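Side-chain contacts in computational Design of Enzyme (Synthetic construct, PDB 3TP4), which is a computationally designed protein, probably meant to place an activated serine in a catalytic triad on a glycoside hydrolase family 26 TIM-barrel scaffold: residues A146-I151 with Y197-E202; D241-D246 with A268-E273. All blocks are in the same frame, centred on the assembly; numbering follows the deposited sequence.

Both contacts lie in the part of the chain that matches glycoside hydrolase family 26, a TIM-barrel family. They come in series: contact 1 closes before contact 2 opens. Their centres are 23 Å apart, on opposite sides of the centre of the chain, while their nearest atoms are about 5 Å apart and do not touch. Contact 1 packs helix 141-157 against helix 190-207. Contact 2 packs strand 242-249 against helix 254-274. Each relies on one leucine. Strand 168-174, which both helices of contact 1 touch, and strand 242-249 belong to the same parallel sheet, joined through strand 213-217. Both contacts thus fix helices around one barrel.

Contact 1: residues A146-I151 with Y197-E202; sequences AYLDDI and YRFTVE
Leu-148 reaches Phe-199 and Thr-200 because its CG sits anti to the carbonyl carbon, beside the backbone N (chi1 -63°). The second torsion is fully extended, which carries CD1 out from helix 141-157 as the far end of the side chain. On the facing helix, the ring carbon CG of Phe-199 is anti to the backbone N (chi1 174°). This torsion brings the ring nearer to Leu-148 than the start of the side chain would suggest.

The two methyl groups of Leu-148 have different partners. CD1 meets ring atom CE2 of Phe-199 at 3.9 Å, and the two side chains meet at a slant. The same CD1 lies 4.1 Å from CA of Thr-200, so it also rests on the backbone of the second helix. CD2 meets the methyl CG2 of Thr-200 at 3.9 Å, with the side chains roughly perpendicular. Leu-148 thus spans two consecutive residues and contributes most of the buried surface.

The contact is apolar throughout, and no hydrogen bond crosses it. All three residues are buried. Leu-148 and Thr-200 are also the residues whose CA atoms are nearest across the segments, 7.4 Å apart. Thr-200 divides its functions: CG2 faces Leu-148, while OG1 hydrogen-bonds to Leu-196 O within its own helix and to Trp-173 NE1. The buried hydroxyl is therefore satisfied.

This is helix-helix packing in the outer layer of the TIM barrel. Strand 168-174 and the short helix 184-188 lie between the two helices in the chain. Thr-200 also touches Pro-172 of that strand. One turn along from Leu-148, Ile-151 packs on Phe-170 of strand 168-174 and Phe-213 of strand 213-217, seating helix 141-157 on the sheet.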
loop_
_atom_site.group_PDB
_atom_site.type_symbol
_atom_site.label_atom_id
_atom_site.label_comp_id
_atom_site.label_asym_id
_atom_site.label_seq_id
_atom_site.Cartn_x
_atom_site.Cartn_y
_atom_site.Cartn_z
ATOM N N ALA A 146 -14.897 -9.302 5.628
ATOM C CA ALA A 146 -14.542 -10.684 5.343
ATOM C C ALA A 146 -13.279 -10.723 4.480
ATOM O O ALA A 146 -12.411 -11.563 4.677
ATOM C CB ALA A 146 -15.694 -11.398 4.650
ATOM N N TYR A 147 -13.177 -9.806 3.526
ATOM C CA TYR A 147 -11.958 -9.716 2.721
ATOM C C TYR A 147 -10.739 -9.472 3.612
ATOM O O TYR A 147 -9.700 -10.117 3.455
ATOM C CB TYR A 147 -12.070 -8.613 1.678
ATOM C CG TYR A 147 -11.065 -8.754 0.554
ATOM C CD1 TYR A 147 -9.926 -7.955 0.500
ATOM C CD2 TYR A 147 -11.254 -9.700 -0.447
ATOM C CE1 TYR A 147 -9.001 -8.089 -0.540
ATOM C CE2 TYR A 147 -10.346 -9.845 -1.480
ATOM C CZ TYR A 147 -9.221 -9.039 -1.524
ATOM O OH TYR A 147 -8.325 -9.198 -2.558
ATOM N N LEU A 148 -10.869 -8.548 4.559
ATOM C CA LEU A 148 -9.782 -8.279 5.503
ATOM C C LEU A 148 -9.446 -9.478 6.402
ATOM O O LEU A 148 -8.272 -9.742 6.681
ATOM C CB LEU A 148 -10.085 -7.030 6.347
ATOM C CG LEU A 148 -10.208 -5.718 5.554
ATOM C CD1 LEU A 148 -10.558 -4.525 6.443
ATOM C CD2 LEU A 148 -8.922 -5.441 4.806
ATOM N N ASP A 149 -10.466 -10.194 6.869
ATOM C CA ASP A 149 -10.234 -11.416 7.648
ATOM C C ASP A 149 -9.296 -12.380 6.911
ATOM O O ASP A 149 -8.402 -12.981 7.512
ATOM C CB ASP A 149 -11.557 -12.138 7.946
ATOM C CG ASP A 149 -12.415 -11.415 8.995
ATOM O OD1 ASP A 149 -11.862 -10.648 9.817
ATOM O OD2 ASP A 149 -13.648 -11.634 8.998
ATOM N N ASP A 150 -9.535 -12.552 5.615
ATOM C CA ASP A 150 -8.698 -13.410 4.791
ATOM C C ASP A 150 -7.268 -12.881 4.759
ATOM O O ASP A 150 -6.303 -13.644 4.819
ATOM C CB ASP A 150 -9.260 -13.481 3.369
ATOM C CG ASP A 150 -10.477 -14.384 3.268
ATOM O OD1 ASP A 150 -10.673 -15.215 4.181
ATOM O OD2 ASP A 150 -11.227 -14.268 2.273
ATOM N N ILE A 151 -7.127 -11.565 4.668
ATOM C CA ILE A 151 -5.797 -10.967 4.650
ATOM C C ILE A 151 -5.108 -11.213 5.988
ATOM O O ILE A 151 -3.913 -11.520 6.039
ATOM C CB ILE A 151 -5.870 -9.456 4.301
ATOM C CG1 ILE A 151 -6.252 -9.295 2.822
ATOM C CG2 ILE A 151 -4.538 -8.752 4.605
ATOM C CD1 ILE A 151 -6.572 -7.868 2.416
ATOM N N TYR A 197 -9.039 3.538 4.212
ATOM C CA TYR A 197 -7.662 3.140 4.501
ATOM C C TYR A 197 -7.486 3.013 6.019
ATOM O O TYR A 197 -6.894 2.041 6.507
ATOM C CB TYR A 197 -6.675 4.167 3.927
ATOM C CG TYR A 197 -5.223 3.719 3.933
ATOM C CD1 TYR A 197 -4.482 3.697 5.113
ATOM C CD2 TYR A 197 -4.585 3.344 2.752
ATOM C CE1 TYR A 197 -3.141 3.289 5.122
ATOM C CE2 TYR A 197 -3.249 2.938 2.749
ATOM C CZ TYR A 197 -2.537 2.911 3.937
ATOM O OH TYR A 197 -1.220 2.496 3.933
ATOM N N ARG A 198 -7.991 4.001 6.756
ATOM C CA ARG A 198 -7.819 4.041 8.219
ATOM C C ARG A 198 -8.505 2.850 8.883
ATOM O O ARG A 198 -7.919 2.185 9.740
ATOM C CB ARG A 198 -8.329 5.366 8.802
ATOM C CG ARG A 198 -7.442 6.578 8.440
ATOM C CD ARG A 198 -8.183 7.893 8.601
ATOM N NE ARG A 198 -7.371 9.038 8.196
ATOM C CZ ARG A 198 -7.850 10.273 8.028
ATOM N NH1 ARG A 198 -9.136 10.531 8.218
ATOM N NH2 ARG A 198 -7.040 11.254 7.663
ATOM N N PHE A 199 -9.749 2.582 8.488
ATOM C CA PHE A 199 -10.447 1.392 8.972
ATOM C C PHE A 199 -9.675 0.129 8.650
ATOM O O PHE A 199 -9.570 -0.767 9.474
ATOM C CB PHE A 199 -11.841 1.267 8.363
ATOM C CG PHE A 199 -12.536 -0.016 8.724
ATOM C CD1 PHE A 199 -13.084 -0.189 9.989
ATOM C CD2 PHE A 199 -12.638 -1.053 7.805
ATOM C CE1 PHE A 199 -13.721 -1.367 10.331
ATOM C CE2 PHE A 199 -13.282 -2.236 8.134
ATOM C CZ PHE A 199 -13.814 -2.399 9.403
ATOM N N THR A 200 -9.156 0.042 7.432
ATOM C CA THR A 200 -8.405 -1.141 7.034
ATOM C C THR A 200 -7.248 -1.388 8.004
ATOM O O THR A 200 -7.008 -2.531 8.446
ATOM C CB THR A 200 -7.861 -0.994 5.600
ATOM O OG1 THR A 200 -8.952 -0.996 4.669
ATOM C CG2 THR A 200 -6.905 -2.134 5.255
ATOM N N VAL A 201 -6.527 -0.318 8.326
ATOM C CA VAL A 201 -5.375 -0.428 9.213
ATOM C C VAL A 201 -5.828 -0.812 10.617
ATOM O O VAL A 201 -5.247 -1.681 11.260
ATOM C CB VAL A 201 -4.587 0.883 9.297
ATOM C CG1 VAL A 201 -3.615 0.819 10.460
ATOM C CG2 VAL A 201 -3.824 1.148 7.993
ATOM N N GLU A 202 -6.882 -0.159 11.084
ATOM C CA GLU A 202 -7.382 -0.385 12.434
ATOM C C GLU A 202 -7.989 -1.787 12.585
ATOM O O GLU A 202 -7.730 -2.484 13.568
ATOM C CB GLU A 202 -8.381 0.723 12.803
ATOM C CG GLU A 202 -7.671 2.058 13.048
ATOM C CD GLU A 202 -8.550 3.278 12.855
ATOM O OE1 GLU A 202 -9.722 3.128 12.433
ATOM O OE2 GLU A 202 -8.057 4.396 13.135
#

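Contact 2: residues D241-D246 with A268-E273; sequences DVLGLD and AEIADE
Leu-243 packs on Ile-270 and Ala-271 inside a beta-alpha-beta unit of the TIM barrel, made of strand 242-249, helix 254-274 and strand 277-278. The contact is buried and joins the first strand of the unit to the end part of its helix.

The apolar contacts all converge on one methyl group, CD1 of Leu-243. It meets CG2 of Ile-270 at 3.7 Å and CB of Ala-271 at 4.0 Å. Leu-243 points toward the helix, and its nearly extended second torsion (chi2 168°) makes CD1 the leading atom. The branch of Ile-270 that answers it is CG2, which stands anti to the backbone N. Ala-271 has a small side chain, so the leucine can come close to the helix backbone. The CA atoms of Leu-243 and Ala-271 are 6.7 Å apart.

Hydrogen bonds do not cross between the two segments. Inside the helix, Asp-272 N bonds to Ala-268 O at 2.8 Å. The strand is held from other sides, with backbone hydrogen bonds between Val-242 and Tyr-215 and between Leu-243 and Val-277.

Ionic contacts lie at the outer side of the helix. Asp-272 OD1 forms salt bridges to both Arg-28 and Arg-315, and Glu-273 OE1 forms one to Arg-227.

The tightest approach is to the main chain of the helix: CD1 of Leu-243 lies 3.6 Å from N of Ala-271 and 3.7 Å from its CA.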
loop_
_atom_site.group_PDB
_atom_site.type_symbol
_atom_site.label_atom_id
_atom_site.label_comp_id
_atom_site.label_asym_id
_atom_site.label_seq_id
_atom_site.Cartn_x
_atom_site.Cartn_y
_atom_site.Cartn_z
ATOM N N ASP A 241 3.409 3.788 6.595
ATOM C CA ASP A 241 4.851 3.612 6.824
ATOM C C ASP A 241 5.690 3.952 5.582
ATOM O O ASP A 241 6.798 4.489 5.695
ATOM C CB ASP A 241 5.175 2.164 7.209
ATOM C CG ASP A 241 4.592 1.753 8.557
ATOM O OD1 ASP A 241 4.849 2.452 9.571
ATOM O OD2 ASP A 241 3.885 0.717 8.589
ATOM N N VAL A 242 5.163 3.617 4.407
ATOM C CA VAL A 242 5.901 3.732 3.135
ATOM C C VAL A 242 5.104 4.557 2.125
ATOM O O VAL A 242 3.956 4.228 1.817
ATOM C CB VAL A 242 6.161 2.337 2.492
ATOM C CG1 VAL A 242 6.794 2.475 1.095
ATOM C CG2 VAL A 242 7.043 1.462 3.395
ATOM N N LEU A 243 5.727 5.612 1.602
ATOM C CA LEU A 243 5.089 6.498 0.641
ATOM C C LEU A 243 5.538 6.115 -0.754
ATOM O O LEU A 243 6.747 6.011 -1.014
ATOM C CB LEU A 243 5.493 7.948 0.910
ATOM C CG LEU A 243 5.248 8.453 2.331
ATOM C CD1 LEU A 243 5.942 9.784 2.541
ATOM C CD2 LEU A 243 3.772 8.590 2.577
ATOM N N GLY A 244 4.580 5.931 -1.655
ATOM C CA GLY A 244 4.877 5.386 -2.970
ATOM C C GLY A 244 4.650 6.304 -4.162
ATOM O O GLY A 244 4.319 7.477 -4.014
ATOM N N LEU A 245 4.838 5.738 -5.350
ATOM C CA LEU A 245 4.710 6.454 -6.612
ATOM C C LEU A 245 4.645 5.404 -7.702
ATOM O O LEU A 245 5.479 4.492 -7.737
ATOM C CB LEU A 245 5.940 7.329 -6.874
ATOM C CG LEU A 245 5.849 8.220 -8.115
ATOM C CD1 LEU A 245 5.002 9.467 -7.800
ATOM C CD2 LEU A 245 7.253 8.637 -8.590
ATOM N N ASP A 246 3.669 5.536 -8.594
ATOM C CA ASP A 246 3.460 4.566 -9.667
ATOM C C ASP A 246 3.516 5.271 -11.015
ATOM O O ASP A 246 2.678 6.126 -11.307
ATOM C CB ASP A 246 2.099 3.883 -9.501
ATOM C CG ASP A 246 1.910 3.288 -8.115
ATOM O OD1 ASP A 246 2.826 2.600 -7.621
ATOM O OD2 ASP A 246 0.852 3.525 -7.509
ATOM N N ALA A 268 10.628 11.496 -1.646
ATOM C CA ALA A 268 11.760 11.339 -0.740
ATOM C C ALA A 268 11.768 12.474 0.284
ATOM O O ALA A 268 12.065 12.261 1.457
ATOM C CB ALA A 268 13.073 11.333 -1.522
ATOM N N GLU A 269 11.450 13.683 -0.180
ATOM C CA GLU A 269 11.441 14.855 0.689
ATOM C C GLU A 269 10.335 14.733 1.723
ATOM O O GLU A 269 10.545 15.010 2.905
ATOM C CB GLU A 269 11.245 16.127 -0.131
ATOM C CG GLU A 269 12.494 16.598 -0.861
ATOM C CD GLU A 269 12.212 17.745 -1.822
ATOM O OE1 GLU A 269 11.054 18.216 -1.884
ATOM O OE2 GLU A 269 13.151 18.169 -2.521
ATOM N N ILE A 270 9.154 14.311 1.277
ATOM C CA ILE A 270 8.030 14.143 2.203
ATOM C C ILE A 270 8.335 13.046 3.221
ATOM O O ILE A 270 8.112 13.210 4.427
ATOM C CB ILE A 270 6.721 13.836 1.443
ATOM C CG1 ILE A 270 6.337 15.034 0.568
ATOM C CG2 ILE A 270 5.599 13.502 2.423
ATOM C CD1 ILE A 270 5.221 14.753 -0.417
ATOM N N ALA A 271 8.853 11.922 2.728
ATOM C CA ALA A 271 9.281 10.842 3.604
ATOM C C ALA A 271 10.286 11.368 4.641
ATOM O O ALA A 271 10.102 11.186 5.848
ATOM C CB ALA A 271 9.890 9.681 2.776
ATOM N N ASP A 272 11.343 12.019 4.171
ATOM C CA ASP A 272 12.367 12.544 5.084
ATOM C C ASP A 272 11.777 13.458 6.154
ATOM O O ASP A 272 12.136 13.360 7.326
ATOM C CB ASP A 272 13.471 13.272 4.319
ATOM C CG ASP A 272 14.370 12.319 3.548
ATOM O OD1 ASP A 272 14.263 11.085 3.759
ATOM O OD2 ASP A 272 15.181 12.804 2.733
ATOM N N GLU A 273 10.867 14.343 5.759
ATOM C CA GLU A 273 10.266 15.256 6.731
ATOM C C GLU A 273 9.428 14.511 7.762
ATOM O O GLU A 273 9.344 14.925 8.917
ATOM C CB GLU A 273 9.430 16.315 6.021
ATOM C CG GLU A 273 10.279 17.223 5.159
ATOM C CD GLU A 273 9.470 17.966 4.120
ATOM O OE1 GLU A 273 8.220 17.958 4.225
ATOM O OE2 GLU A 273 10.088 18.551 3.199
#